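Local coordinates for protein MHC I-like leukocyte 2 long form (Mus musculus, PDB 6A97) that is an MHC class I-like, GPI-anchored cell-surface protein that binds heparan sulfate proteoglycans on fibroblasts, at residues 29-34 / 38-43; 46-51 / 184-189; 105-110 / 133-138; 115-120 / 175-180; 264-269 / 274-279. One frame throughout, in Å; residues are numbered along the deposited sequence.

Interaction 1: 29-34 / 38-43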
# COMPACT_ATOMS: atom_id res chain seq x y z
N VAL A 29 13.32 24.38 -9.36
CA VAL A 29 13.66 25.79 -9.47
C VAL A 29 12.41 26.61 -9.75
O VAL A 29 11.56 26.22 -10.56
CB VAL A 29 14.69 26.04 -10.60
CG1 VAL A 29 15.07 27.51 -10.68
CG2 VAL A 29 15.93 25.18 -10.40
N ARG A 30 12.29 27.76 -9.10
CA ARG A 30 11.18 28.66 -9.38
C ARG A 30 11.61 30.12 -9.28
O ARG A 30 12.30 30.50 -8.34
CB ARG A 30 10.02 28.38 -8.42
CG ARG A 30 8.93 29.43 -8.48
CD ARG A 30 7.69 28.95 -7.77
NE ARG A 30 7.94 28.67 -6.36
CZ ARG A 30 7.72 29.53 -5.37
NH1 ARG A 30 7.23 30.74 -5.64
NH2 ARG A 30 7.97 29.19 -4.12
N ALA A 31 11.19 30.93 -10.25
CA ALA A 31 11.40 32.37 -10.19
C ALA A 31 10.33 33.03 -9.34
O ALA A 31 9.14 32.74 -9.49
CB ALA A 31 11.40 32.98 -11.59
N HIS A 32 10.75 33.92 -8.44
CA HIS A 32 9.81 34.59 -7.55
C HIS A 32 8.95 35.59 -8.31
O HIS A 32 7.73 35.63 -8.15
CB HIS A 32 10.56 35.29 -6.42
CG HIS A 32 11.09 34.36 -5.38
ND1 HIS A 32 10.26 33.64 -4.54
CD2 HIS A 32 12.35 34.02 -5.04
CE1 HIS A 32 11.00 32.90 -3.73
NE2 HIS A 32 12.27 33.12 -4.01
N SER A 33 9.60 36.41 -9.13
CA SER A 33 8.91 37.34 -10.01
C SER A 33 9.78 37.63 -11.22
O SER A 33 10.99 37.81 -11.10
CB SER A 33 8.58 38.64 -9.27
OG SER A 33 9.71 39.48 -9.19
N LEU A 34 9.16 37.67 -12.40
CA LEU A 34 9.90 37.79 -13.64
C LEU A 34 10.25 39.25 -13.94
O LEU A 34 9.44 40.00 -14.49
CB LEU A 34 9.09 37.18 -14.79
CG LEU A 34 8.81 35.69 -14.61
CD1 LEU A 34 7.81 35.20 -15.64
CD2 LEU A 34 10.09 34.88 -14.69
N GLU A 38 18.93 39.20 -15.04
CA GLU A 38 19.85 39.59 -13.97
C GLU A 38 19.15 39.74 -12.63
O GLU A 38 19.62 39.23 -11.61
CB GLU A 38 20.57 40.90 -14.32
CG GLU A 38 21.36 41.48 -13.15
CD GLU A 38 22.07 42.77 -13.48
OE1 GLU A 38 22.77 42.83 -14.52
OE2 GLU A 38 21.94 43.74 -12.70
N LYS A 39 18.01 40.44 -12.62
CA LYS A 39 17.34 40.77 -11.36
C LYS A 39 16.34 39.72 -10.86
O LYS A 39 15.93 39.78 -9.70
CB LYS A 39 16.61 42.11 -11.51
CG LYS A 39 17.47 43.31 -11.14
CD LYS A 39 17.76 44.19 -12.34
CE LYS A 39 18.74 45.30 -11.98
NZ LYS A 39 19.06 46.18 -13.14
N THR A 40 15.95 38.78 -11.71
CA THR A 40 15.02 37.73 -11.29
C THR A 40 15.63 36.87 -10.18
O THR A 40 16.70 36.29 -10.34
CB THR A 40 14.60 36.83 -12.46
OG1 THR A 40 13.80 37.58 -13.38
CG2 THR A 40 13.78 35.65 -11.95
N GLN A 41 14.94 36.80 -9.05
CA GLN A 41 15.40 36.01 -7.92
C GLN A 41 14.82 34.60 -8.00
O GLN A 41 13.67 34.42 -8.40
CB GLN A 41 15.00 36.68 -6.60
CG GLN A 41 15.54 38.09 -6.44
CD GLN A 41 14.93 38.83 -5.26
OE1 GLN A 41 15.55 39.71 -4.67
NE2 GLN A 41 13.70 38.46 -4.90
N LEU A 42 15.62 33.62 -7.61
CA LEU A 42 15.26 32.22 -7.77
C LEU A 42 15.20 31.48 -6.45
O LEU A 42 16.00 31.74 -5.55
CB LEU A 42 16.28 31.51 -8.69
CG LEU A 42 16.44 32.00 -10.13
CD1 LEU A 42 17.57 31.25 -10.81
CD2 LEU A 42 15.13 31.85 -10.91
N LEU A 43 14.25 30.56 -6.33
CA LEU A 43 14.26 29.59 -5.25
C LEU A 43 14.72 28.25 -5.80
O LEU A 43 14.13 27.72 -6.74
CB LEU A 43 12.87 29.45 -4.60
CG LEU A 43 12.73 28.31 -3.58
CD1 LEU A 43 13.67 28.50 -2.36
CD2 LEU A 43 11.29 28.17 -3.11
O HOH W 1 12.45 38.19 -8.58
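The imidazole of H32 leans obliquely against segment 38-43, with its CD2 3.6 Å from Q41 O and its NE2 3.8 Å from L43 CB. The guanidinium of R30 also meets its neighbour at a slant, NH2 lying 3.6 Å from L43 CD2; an extended start (chi1 170°) followed by a bend at chi3 carries it there. The backbones run antiparallel. R30 and L43 form a hydrogen-bonded pair, R30 N reaching L43 O at 3.0 Å and L43 N reaching R30 O at 2.8 Å. A31 and L42 make the non-hydrogen-bonded pair that follows, and H32 N then binds Q41 O at 3.0 Å, almost straight at 174°. On the face of A31, methyls mesh: A31 CB lies 3.6 Å from T40 CG2, and helix 75-96 covers V29 and L42 there. R30 and L43, on the other face, meet a chain of another protein. Further along, a water donates to S33 O and accepts from Q41 N. H32 and Q41 bond to N57 and S60 outside the hairpin, while T40 OG1 ties back to the connecting loop at G36. The polar links between the segments are thus main-chain bonds and one water, with apolar side chains packing beside them.

Interaction 2: 46-51 / 184-189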
# COMPACT_ATOMS: atom_id res chain seq x y z
N ILE A 46 16.91 21.34 -3.66
CA ILE A 46 17.60 20.16 -4.16
C ILE A 46 17.17 18.92 -3.38
O ILE A 46 17.26 18.87 -2.15
CB ILE A 46 19.12 20.32 -4.05
CG1 ILE A 46 19.60 21.42 -4.99
CG2 ILE A 46 19.82 19.02 -4.38
CD1 ILE A 46 21.10 21.53 -5.07
N TYR A 47 16.70 17.91 -4.12
CA TYR A 47 16.23 16.66 -3.53
C TYR A 47 17.13 15.49 -3.91
O TYR A 47 17.43 15.27 -5.08
CB TYR A 47 14.80 16.36 -3.98
CG TYR A 47 13.79 17.39 -3.54
CD1 TYR A 47 13.01 17.17 -2.41
CD2 TYR A 47 13.64 18.59 -4.23
CE1 TYR A 47 12.09 18.11 -1.99
CE2 TYR A 47 12.73 19.54 -3.81
CZ TYR A 47 11.96 19.29 -2.69
OH TYR A 47 11.05 20.22 -2.27
N VAL A 48 17.55 14.73 -2.90
CA VAL A 48 18.24 13.47 -3.14
C VAL A 48 17.33 12.33 -2.69
O VAL A 48 16.94 12.26 -1.52
CB VAL A 48 19.58 13.38 -2.39
CG1 VAL A 48 20.35 12.14 -2.83
CG2 VAL A 48 20.40 14.63 -2.64
N ASP A 49 16.99 11.45 -3.63
CA ASP A 49 16.09 10.33 -3.37
C ASP A 49 14.79 10.82 -2.75
O ASP A 49 14.30 10.26 -1.77
CB ASP A 49 16.77 9.29 -2.48
CG ASP A 49 18.01 8.69 -3.14
OD1 ASP A 49 18.08 8.70 -4.38
OD2 ASP A 49 18.90 8.22 -2.41
N GLU A 50 14.26 11.90 -3.33
CA GLU A 50 13.00 12.54 -2.94
C GLU A 50 13.06 13.29 -1.60
O GLU A 50 12.06 13.86 -1.17
CB GLU A 50 11.85 11.51 -2.88
CG GLU A 50 11.79 10.56 -4.07
CD GLU A 50 11.60 11.27 -5.39
OE1 GLU A 50 12.18 10.83 -6.40
OE2 GLU A 50 10.87 12.28 -5.41
N GLU A 51 14.22 13.30 -0.94
CA GLU A 51 14.36 14.04 0.32
C GLU A 51 15.07 15.39 0.13
O GLU A 51 16.14 15.46 -0.47
CB GLU A 51 15.11 13.20 1.35
CG GLU A 51 14.42 11.89 1.68
CD GLU A 51 12.98 12.09 2.10
OE1 GLU A 51 12.07 11.56 1.42
OE2 GLU A 51 12.75 12.79 3.12
N ALA A 184 27.99 13.89 -11.21
CA ALA A 184 29.12 14.06 -10.30
C ALA A 184 28.64 14.63 -8.96
O ALA A 184 29.10 14.19 -7.90
CB ALA A 184 30.17 14.96 -10.92
N HIS A 185 27.72 15.59 -9.01
CA HIS A 185 27.12 16.14 -7.80
C HIS A 185 26.40 15.05 -7.00
O HIS A 185 26.61 14.93 -5.78
CB HIS A 185 26.13 17.26 -8.16
CG HIS A 185 26.80 18.52 -8.62
ND1 HIS A 185 28.14 18.76 -8.43
CD2 HIS A 185 26.30 19.60 -9.26
CE1 HIS A 185 28.45 19.94 -8.94
NE2 HIS A 185 27.35 20.48 -9.44
N LEU A 186 25.56 14.28 -7.68
CA LEU A 186 24.81 13.20 -7.03
C LEU A 186 25.75 12.23 -6.32
O LEU A 186 25.48 11.82 -5.19
CB LEU A 186 23.96 12.45 -8.06
CG LEU A 186 23.23 11.20 -7.55
CD1 LEU A 186 22.41 11.49 -6.29
CD2 LEU A 186 22.34 10.61 -8.65
N GLN A 187 26.85 11.89 -6.98
CA GLN A 187 27.82 10.98 -6.40
C GLN A 187 28.44 11.57 -5.14
O GLN A 187 28.60 10.87 -4.13
CB GLN A 187 28.92 10.65 -7.42
CG GLN A 187 29.58 9.31 -7.18
CD GLN A 187 28.57 8.18 -7.09
OE1 GLN A 187 27.87 7.88 -8.06
NE2 GLN A 187 28.49 7.55 -5.92
N ARG A 188 28.77 12.85 -5.19
CA ARG A 188 29.35 13.53 -4.05
C ARG A 188 28.34 13.61 -2.91
O ARG A 188 28.68 13.40 -1.75
CB ARG A 188 29.85 14.92 -4.45
CG ARG A 188 30.86 15.52 -3.49
CD ARG A 188 31.34 16.89 -3.97
NE ARG A 188 30.24 17.84 -4.10
CZ ARG A 188 29.75 18.27 -5.27
NH1 ARG A 188 30.27 17.83 -6.41
NH2 ARG A 188 28.75 19.13 -5.29
N TYR A 189 27.08 13.90 -3.25
CA TYR A 189 26.01 13.95 -2.25
C TYR A 189 25.78 12.59 -1.58
O TYR A 189 25.60 12.52 -0.36
CB TYR A 189 24.69 14.41 -2.87
CG TYR A 189 24.65 15.84 -3.35
CD1 TYR A 189 25.61 16.76 -2.95
CD2 TYR A 189 23.63 16.28 -4.18
CE1 TYR A 189 25.56 18.08 -3.39
CE2 TYR A 189 23.56 17.59 -4.62
CZ TYR A 189 24.53 18.49 -4.22
OH TYR A 189 24.45 19.79 -4.67
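V48 spreads its two methyls over two residues one turn apart on the helix, CG2 lying 3.9 Å from Y189 CD2 and CG1 4.1 Å from L186 CD1. With CG1 anti to the backbone N (chi1 -172°), the two branches diverge toward different partners. I46, two residues earlier and on the same face of the strand, takes the far part of the tyrosine: its CG2 sits 4.0 Å from Y189 CE2, and its CD1 reaches to 3.8 Å from Y189 OH. The ring is therefore flanked along one long side, by V48 near its root and by I46 near its hydroxyl, the latter crossing it at about a right angle. One ring face carries the carbonyl oxygen H185 O, 3.2 Å above the plane and shifted toward the rim. No hydrogen bond spans the contact, which rests on van der Waals packing. On the helix itself R188 NH1 donates to H185 ND1 at 3.1 Å, within the guanidinium plane but tilted 18° from the imidazole plane. The short segments 46-48 and 184-189 cross at -63°, and the helix lies over the sheet floor of the class I platform. Y189 also meets F53 of strand 51-57 edge-to-face and L25 of strand 23-31, and E82 of helix 75-96 pairs with R188.

Interaction 3: 105-110 / 133-138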
# COMPACT_ATOMS: atom_id res chain seq x y z
N SER A 105 9.62 37.60 -19.05
CA SER A 105 9.56 38.82 -18.24
C SER A 105 8.83 39.95 -18.97
O SER A 105 8.43 40.93 -18.36
CB SER A 105 10.97 39.28 -17.86
OG SER A 105 11.57 38.36 -16.97
N GLN A 106 8.66 39.79 -20.28
CA GLN A 106 7.97 40.80 -21.08
C GLN A 106 6.46 40.69 -20.96
O GLN A 106 5.74 41.64 -21.28
CB GLN A 106 8.38 40.68 -22.55
CG GLN A 106 9.85 40.96 -22.81
CD GLN A 106 10.15 41.19 -24.28
OE1 GLN A 106 9.28 41.62 -25.04
NE2 GLN A 106 11.38 40.90 -24.69
N GLU A 107 5.98 39.54 -20.50
CA GLU A 107 4.54 39.28 -20.39
C GLU A 107 3.87 40.20 -19.37
O GLU A 107 4.40 40.45 -18.29
CB GLU A 107 4.28 37.82 -20.02
CG GLU A 107 4.70 36.80 -21.07
CD GLU A 107 3.98 36.98 -22.40
OE1 GLU A 107 2.80 37.40 -22.39
OE2 GLU A 107 4.59 36.69 -23.45
N GLU A 108 2.68 40.68 -19.73
CA GLU A 108 1.88 41.51 -18.84
C GLU A 108 1.40 40.69 -17.64
O GLU A 108 1.09 39.51 -17.77
CB GLU A 108 0.68 42.07 -19.59
CG GLU A 108 0.55 43.58 -19.54
CD GLU A 108 -0.05 44.13 -20.82
OE1 GLU A 108 -1.12 43.64 -21.23
OE2 GLU A 108 0.54 45.06 -21.41
N GLY A 109 1.36 41.32 -16.47
CA GLY A 109 0.79 40.70 -15.29
C GLY A 109 1.73 39.79 -14.51
O GLY A 109 2.94 39.84 -14.67
N LEU A 110 1.14 38.94 -13.67
CA LEU A 110 1.90 38.06 -12.80
C LEU A 110 1.89 36.63 -13.33
O LEU A 110 0.82 36.04 -13.51
CB LEU A 110 1.33 38.10 -11.37
CG LEU A 110 2.24 37.75 -10.19
CD1 LEU A 110 1.64 38.29 -8.90
CD2 LEU A 110 2.48 36.25 -10.08
N LEU A 133 10.45 22.53 -18.12
CA LEU A 133 10.03 23.86 -17.69
C LEU A 133 8.51 23.91 -17.58
O LEU A 133 7.81 23.25 -18.35
CB LEU A 133 10.52 24.94 -18.65
CG LEU A 133 12.03 25.06 -18.90
CD1 LEU A 133 12.30 26.11 -19.96
CD2 LEU A 133 12.74 25.41 -17.62
N GLY A 134 8.02 24.69 -16.64
CA GLY A 134 6.60 24.87 -16.45
C GLY A 134 6.27 26.35 -16.42
O GLY A 134 7.03 27.15 -15.86
N TYR A 135 5.15 26.72 -17.02
CA TYR A 135 4.74 28.11 -17.07
C TYR A 135 3.28 28.22 -16.66
O TYR A 135 2.42 27.54 -17.23
CB TYR A 135 4.95 28.70 -18.47
CG TYR A 135 4.76 30.20 -18.53
CD1 TYR A 135 5.63 31.05 -17.86
CD2 TYR A 135 3.71 30.76 -19.24
CE1 TYR A 135 5.46 32.42 -17.90
CE2 TYR A 135 3.53 32.13 -19.29
CZ TYR A 135 4.41 32.96 -18.62
OH TYR A 135 4.24 34.32 -18.68
N ASP A 136 3.01 29.05 -15.66
CA ASP A 136 1.68 29.21 -15.09
C ASP A 136 1.04 27.87 -14.74
O ASP A 136 -0.15 27.66 -14.98
CB ASP A 136 0.78 30.00 -16.05
CG ASP A 136 1.10 31.49 -16.05
OD1 ASP A 136 1.67 31.97 -15.04
OD2 ASP A 136 0.79 32.17 -17.05
N GLY A 137 1.84 26.97 -14.18
CA GLY A 137 1.33 25.71 -13.66
C GLY A 137 1.06 24.64 -14.70
O GLY A 137 0.49 23.60 -14.39
N GLN A 138 1.47 24.90 -15.94
CA GLN A 138 1.28 23.92 -17.02
C GLN A 138 2.62 23.53 -17.64
O GLN A 138 3.56 24.32 -17.62
CB GLN A 138 0.36 24.48 -18.10
CG GLN A 138 -1.02 24.88 -17.60
CD GLN A 138 -1.81 23.70 -17.06
OE1 GLN A 138 -1.75 22.59 -17.59
NE2 GLN A 138 -2.56 23.94 -15.99
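With CG anti to the backbone N (chi1 -170°), the Y135 ring swings out from the end of its strand, while E107, its CG beside the backbone N and its chain bent at chi2 (-61°), brings its methylene groups onto the phenol oxygen. The result is a small contact: Y135 OH lies 3.5 Å from E107 CG and 3.7 Å from E107 CB. It is the aliphatic part of the glutamate that touches, and the carboxylate plane stands 73° from the ring plane. Next to this pair D136 follows the tyrosine into a type I' turn from Y135 to Q138, closed by Y135 N to Q138 O at 2.9 Å and Q138 N to Y135 O at 3.1 Å. Such a tight two-residue turn joins adjacent antiparallel strands, here 127-135 and 138-144 in the floor of the class I platform; D136 and G137, its two central residues, both have positive phi. D136 CG stands 4.1 Å over one face of the Y135 ring, offset toward the rim. The aspartate carboxylate is held by H111 ND1 and T112 N, just beyond the loop 105-110, and its OD1 comes only within 4.4 Å of L110 O. K104 makes a cation-pi contact with the Y135 ring, at the end of helix 98-104. G137 O accepts a hydrogen bond from a basic side chain of another protein's chain.

Interaction 4: 115-120 / 175-180; sequences ATLGCE and KTFLDD
L117 and F177 meet at about a right angle, the leucine methyl CD1 coming within 3.4 Å of ring atom CE2 and 4.1 Å of CD2. The approach to the phenyl group is oblique and close. It depends on a first torsion of 65° in L117, which sets CG between the backbone N and carbonyl carbon and turns the side chain toward the helix. F177, its CG anti to the backbone N (chi1 -172°), extends its ring toward the strand. One residue on, L178 is directed at backbone instead: its CD2 lies 3.5 Å from G118 O and 4.1 Å from G118 N. The backbone of G118 takes up angles at which a side chain would press on the preceding carbonyl oxygen, and L178 lies against bare main chain. C119 then brings CB to 4.0 Å from L178 O, and its SG is bonded to C182 further along the same helix, the disulfide characteristic of the class I alpha-2 region, which links this strand covalently to the helix. A wider pi-type turn occupies 177-180. The axes of strand 115-120 and helix 175-180 come to 7.8 Å at 40° between their directions. Helix 171-193 is thus laid on strand 113-121, which strands 23-31 and 127-135 flank; Y27 and W131 from these neighbours also touch L117.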
# COMPACT_ATOMS: atom_id res chain seq x y z
N ALA A 115 11.06 25.16 -13.08
CA ALA A 115 11.86 24.15 -13.76
C ALA A 115 12.09 22.98 -12.84
O ALA A 115 12.28 23.15 -11.64
CB ALA A 115 13.19 24.74 -14.23
N THR A 116 12.05 21.77 -13.38
CA THR A 116 12.54 20.63 -12.63
C THR A 116 13.55 19.92 -13.51
O THR A 116 13.35 19.75 -14.71
CB THR A 116 11.41 19.68 -12.17
OG1 THR A 116 11.97 18.68 -11.31
CG2 THR A 116 10.69 19.00 -13.36
N LEU A 117 14.66 19.51 -12.91
CA LEU A 117 15.73 18.93 -13.70
C LEU A 117 16.63 18.09 -12.81
O LEU A 117 16.57 18.20 -11.59
CB LEU A 117 16.52 20.05 -14.39
CG LEU A 117 17.31 21.05 -13.54
CD1 LEU A 117 18.80 20.70 -13.45
CD2 LEU A 117 17.08 22.49 -14.01
N GLY A 118 17.43 17.24 -13.43
CA GLY A 118 18.35 16.42 -12.67
C GLY A 118 18.73 15.14 -13.38
O GLY A 118 18.64 15.05 -14.60
N CYS A 119 19.15 14.15 -12.61
CA CYS A 119 19.64 12.91 -13.18
C CYS A 119 19.31 11.74 -12.27
O CYS A 119 19.10 11.91 -11.07
CB CYS A 119 21.15 12.98 -13.42
SG CYS A 119 22.11 13.19 -11.89
N GLU A 120 19.27 10.56 -12.86
CA GLU A 120 18.92 9.35 -12.15
C GLU A 120 20.00 8.29 -12.35
O GLU A 120 20.31 7.91 -13.47
CB GLU A 120 17.56 8.83 -12.63
CG GLU A 120 17.02 7.63 -11.87
CD GLU A 120 15.60 7.30 -12.27
OE1 GLU A 120 14.84 6.77 -11.43
OE2 GLU A 120 15.23 7.57 -13.44
N LYS A 175 23.32 19.32 -22.04
CA LYS A 175 23.77 17.94 -22.04
C LYS A 175 24.99 17.75 -21.13
O LYS A 175 25.10 16.73 -20.46
CB LYS A 175 24.07 17.46 -23.47
CG LYS A 175 25.54 17.26 -23.80
CD LYS A 175 25.73 16.53 -25.12
CE LYS A 175 25.22 15.10 -25.03
NZ LYS A 175 25.39 14.36 -26.31
N THR A 176 25.90 18.72 -21.09
CA THR A 176 27.06 18.60 -20.22
C THR A 176 26.60 18.60 -18.77
O THR A 176 27.05 17.78 -17.96
CB THR A 176 28.09 19.73 -20.43
OG1 THR A 176 27.49 20.99 -20.14
CG2 THR A 176 28.62 19.72 -21.86
N PHE A 177 25.68 19.50 -18.44
CA PHE A 177 25.16 19.57 -17.08
C PHE A 177 24.44 18.28 -16.68
O PHE A 177 24.67 17.76 -15.59
CB PHE A 177 24.22 20.76 -16.91
CG PHE A 177 23.80 20.99 -15.49
CD1 PHE A 177 24.59 21.73 -14.64
CD2 PHE A 177 22.62 20.44 -15.00
CE1 PHE A 177 24.21 21.94 -13.32
CE2 PHE A 177 22.24 20.64 -13.69
CZ PHE A 177 23.03 21.40 -12.85
N LEU A 178 23.58 17.76 -17.55
CA LEU A 178 22.80 16.57 -17.21
C LEU A 178 23.62 15.28 -17.26
O LEU A 178 23.37 14.36 -16.48
CB LEU A 178 21.59 16.44 -18.13
CG LEU A 178 20.50 17.50 -18.01
CD1 LEU A 178 19.35 17.17 -18.94
CD2 LEU A 178 20.02 17.62 -16.57
N ASP A 179 24.58 15.21 -18.17
CA ASP A 179 25.34 13.98 -18.37
C ASP A 179 26.63 13.92 -17.54
O ASP A 179 27.10 12.84 -17.21
CB ASP A 179 25.69 13.79 -19.85
CG ASP A 179 24.46 13.68 -20.73
OD1 ASP A 179 23.35 13.93 -20.23
OD2 ASP A 179 24.62 13.33 -21.92
N ASP A 180 27.20 15.08 -17.23
CA ASP A 180 28.49 15.11 -16.54
C ASP A 180 28.43 15.76 -15.15
O ASP A 180 28.89 15.17 -14.17
CB ASP A 180 29.52 15.85 -17.39
CG ASP A 180 29.68 15.24 -18.77
OD1 ASP A 180 29.38 14.04 -18.93
OD2 ASP A 180 30.09 15.97 -19.70

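Interaction 5: 264-269 / 274-279; sequences VSIRVL and PQFSCN. With SO4 (sulfate ion), chain E.
The core of a C1-set immunoglobulin domain, where its two antiparallel sheets face each other, is where I266, V268 and F276 meet. V268 CG1 sits over one face of the F276 ring in a CH-pi contact, 3.7 Å from the centroid and 21° from the ring normal; CE1 of F276 is the nearest ring atom, at 3.5 Å. The two side chains point in opposite senses and overlap alongside. I266 comes from the adjoining position on the same face of its strand, its CD1 3.6 Å from F276 CD2, at a slant to the ring. A chi1 of 56° places CG1 of I266 between the backbone N and carbonyl carbon and aims the extended tip at the phenylalanine. No hydrogen bond joins the two segments. Along the edge of strand 264-268, R267 N donates to O1 of a sulfate at 3.0 Å with an N-H...O angle of 165°, and I266 CA lies 3.3 Å from the same oxygen. R267 NH1 is modelled implausibly close to the sulfate, so that contact is doubtful. The ion, probably from the crystallisation liquor, is also bound by R61 N, E62 N and T63 OG1 of the second subunit. Around the apolar core, L219 of strand 217-226 touches all three residues, W235 of strand 231-237 packs on I266, and the C278-C221 disulfide joins the sheets nearby.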
# COMPACT_ATOMS: atom_id res chain seq x y z
N VAL A 264 -5.64 5.83 6.48
CA VAL A 264 -6.78 5.30 5.72
C VAL A 264 -7.93 5.06 6.68
O VAL A 264 -7.75 4.46 7.74
CB VAL A 264 -6.45 3.97 4.99
CG1 VAL A 264 -7.64 3.52 4.16
CG2 VAL A 264 -5.25 4.12 4.09
N SER A 265 -9.11 5.54 6.31
CA SER A 265 -10.30 5.34 7.13
C SER A 265 -11.39 4.58 6.38
O SER A 265 -11.44 4.61 5.16
CB SER A 265 -10.85 6.68 7.62
OG SER A 265 -9.97 7.28 8.54
N ILE A 266 -12.24 3.88 7.14
CA ILE A 266 -13.43 3.23 6.61
C ILE A 266 -14.58 3.42 7.58
O ILE A 266 -14.36 3.71 8.76
CB ILE A 266 -13.23 1.72 6.37
CG1 ILE A 266 -12.78 1.03 7.66
CG2 ILE A 266 -12.22 1.47 5.25
CD1 ILE A 266 -12.65 -0.47 7.55
N ARG A 267 -15.80 3.25 7.09
CA ARG A 267 -16.97 3.31 7.95
C ARG A 267 -17.62 1.94 8.03
O ARG A 267 -17.86 1.30 7.01
CB ARG A 267 -17.97 4.35 7.45
CG ARG A 267 -17.47 5.78 7.60
CD ARG A 267 -17.70 6.58 6.34
NE ARG A 267 -16.54 7.42 6.03
CZ ARG A 267 -15.46 6.99 5.40
NH1 ARG A 267 -15.38 5.72 5.00
NH2 ARG A 267 -14.45 7.81 5.16
N VAL A 268 -17.88 1.49 9.25
CA VAL A 268 -18.51 0.20 9.47
C VAL A 268 -19.69 0.40 10.39
O VAL A 268 -19.89 1.49 10.93
CB VAL A 268 -17.53 -0.82 10.08
CG1 VAL A 268 -16.26 -0.88 9.26
CG2 VAL A 268 -17.21 -0.47 11.53
N LEU A 269 -20.48 -0.66 10.57
CA LEU A 269 -21.62 -0.62 11.48
C LEU A 269 -21.17 -0.92 12.91
O LEU A 269 -20.21 -1.67 13.11
CB LEU A 269 -22.68 -1.63 11.03
CG LEU A 269 -23.18 -1.47 9.60
CD1 LEU A 269 -24.14 -2.59 9.24
CD2 LEU A 269 -23.83 -0.11 9.39
N PRO A 274 -14.33 -5.69 15.53
CA PRO A 274 -13.44 -6.86 15.58
C PRO A 274 -13.17 -7.54 14.24
O PRO A 274 -12.14 -8.20 14.10
CB PRO A 274 -14.19 -7.83 16.51
CG PRO A 274 -14.95 -6.94 17.42
CD PRO A 274 -15.37 -5.76 16.58
N GLN A 275 -14.06 -7.37 13.26
CA GLN A 275 -13.89 -8.01 11.96
C GLN A 275 -12.80 -7.36 11.11
O GLN A 275 -12.37 -7.93 10.11
CB GLN A 275 -15.20 -7.97 11.18
CG GLN A 275 -16.36 -8.68 11.86
CD GLN A 275 -17.64 -8.59 11.04
OE1 GLN A 275 -17.62 -8.73 9.82
NE2 GLN A 275 -18.76 -8.36 11.71
N PHE A 276 -12.35 -6.17 11.50
CA PHE A 276 -11.48 -5.38 10.63
C PHE A 276 -10.06 -5.22 11.18
O PHE A 276 -9.86 -4.89 12.35
CB PHE A 276 -12.11 -4.00 10.39
CG PHE A 276 -13.37 -4.06 9.57
CD1 PHE A 276 -14.59 -4.28 10.19
CD2 PHE A 276 -13.33 -3.90 8.20
CE1 PHE A 276 -15.76 -4.34 9.44
CE2 PHE A 276 -14.50 -3.95 7.45
CZ PHE A 276 -15.71 -4.18 8.07
N SER A 277 -9.08 -5.45 10.31
CA SER A 277 -7.68 -5.27 10.67
C SER A 277 -6.99 -4.39 9.64
O SER A 277 -7.31 -4.44 8.46
CB SER A 277 -6.97 -6.63 10.76
OG SER A 277 -7.65 -7.49 11.65
N CYS A 278 -6.05 -3.58 10.11
CA CYS A 278 -5.25 -2.73 9.22
C CYS A 278 -3.85 -3.30 9.05
O CYS A 278 -3.19 -3.64 10.02
CB CYS A 278 -5.16 -1.31 9.76
SG CYS A 278 -4.27 -0.18 8.67
N ASN A 279 -3.39 -3.40 7.80
CA ASN A 279 -2.08 -3.97 7.53
C ASN A 279 -1.17 -2.98 6.81
O ASN A 279 -1.48 -2.52 5.71
CB ASN A 279 -2.22 -5.26 6.71
CG ASN A 279 -0.90 -5.97 6.49
OD1 ASN A 279 -0.75 -6.74 5.54
ND2 ASN A 279 0.07 -5.72 7.37
S SO4 E . -16.39 3.75 3.22
O1 SO4 E . -15.68 2.89 4.16
O2 SO4 E . -16.99 2.93 2.17
O3 SO4 E . -15.47 4.69 2.61
O4 SO4 E . -17.43 4.47 3.93

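Overall arrangement
From the N terminus, interaction 1 closes first, a short hairpin loop between strands 23-31 and 42-48. Strand 42-48 continues straight into interaction 2, which closes a loop of more than 130 residues by bringing helix 171-193 back over it. Interactions 3 and 4 both fall within that loop and cross each other, since 115-120 lies between 105-110 and 133-138, and 175-180 comes after. L34 of interaction 1 touches S105 of interaction 3. All four belong to one eight-stranded platform; interactions 2 and 4 lay helix 171-193 on it, interaction 1 pairs two strands and interaction 3 sets a loop against a turn. Interaction 5 closes a short loop that crosses from one sheet of the immunoglobulin domain to the other.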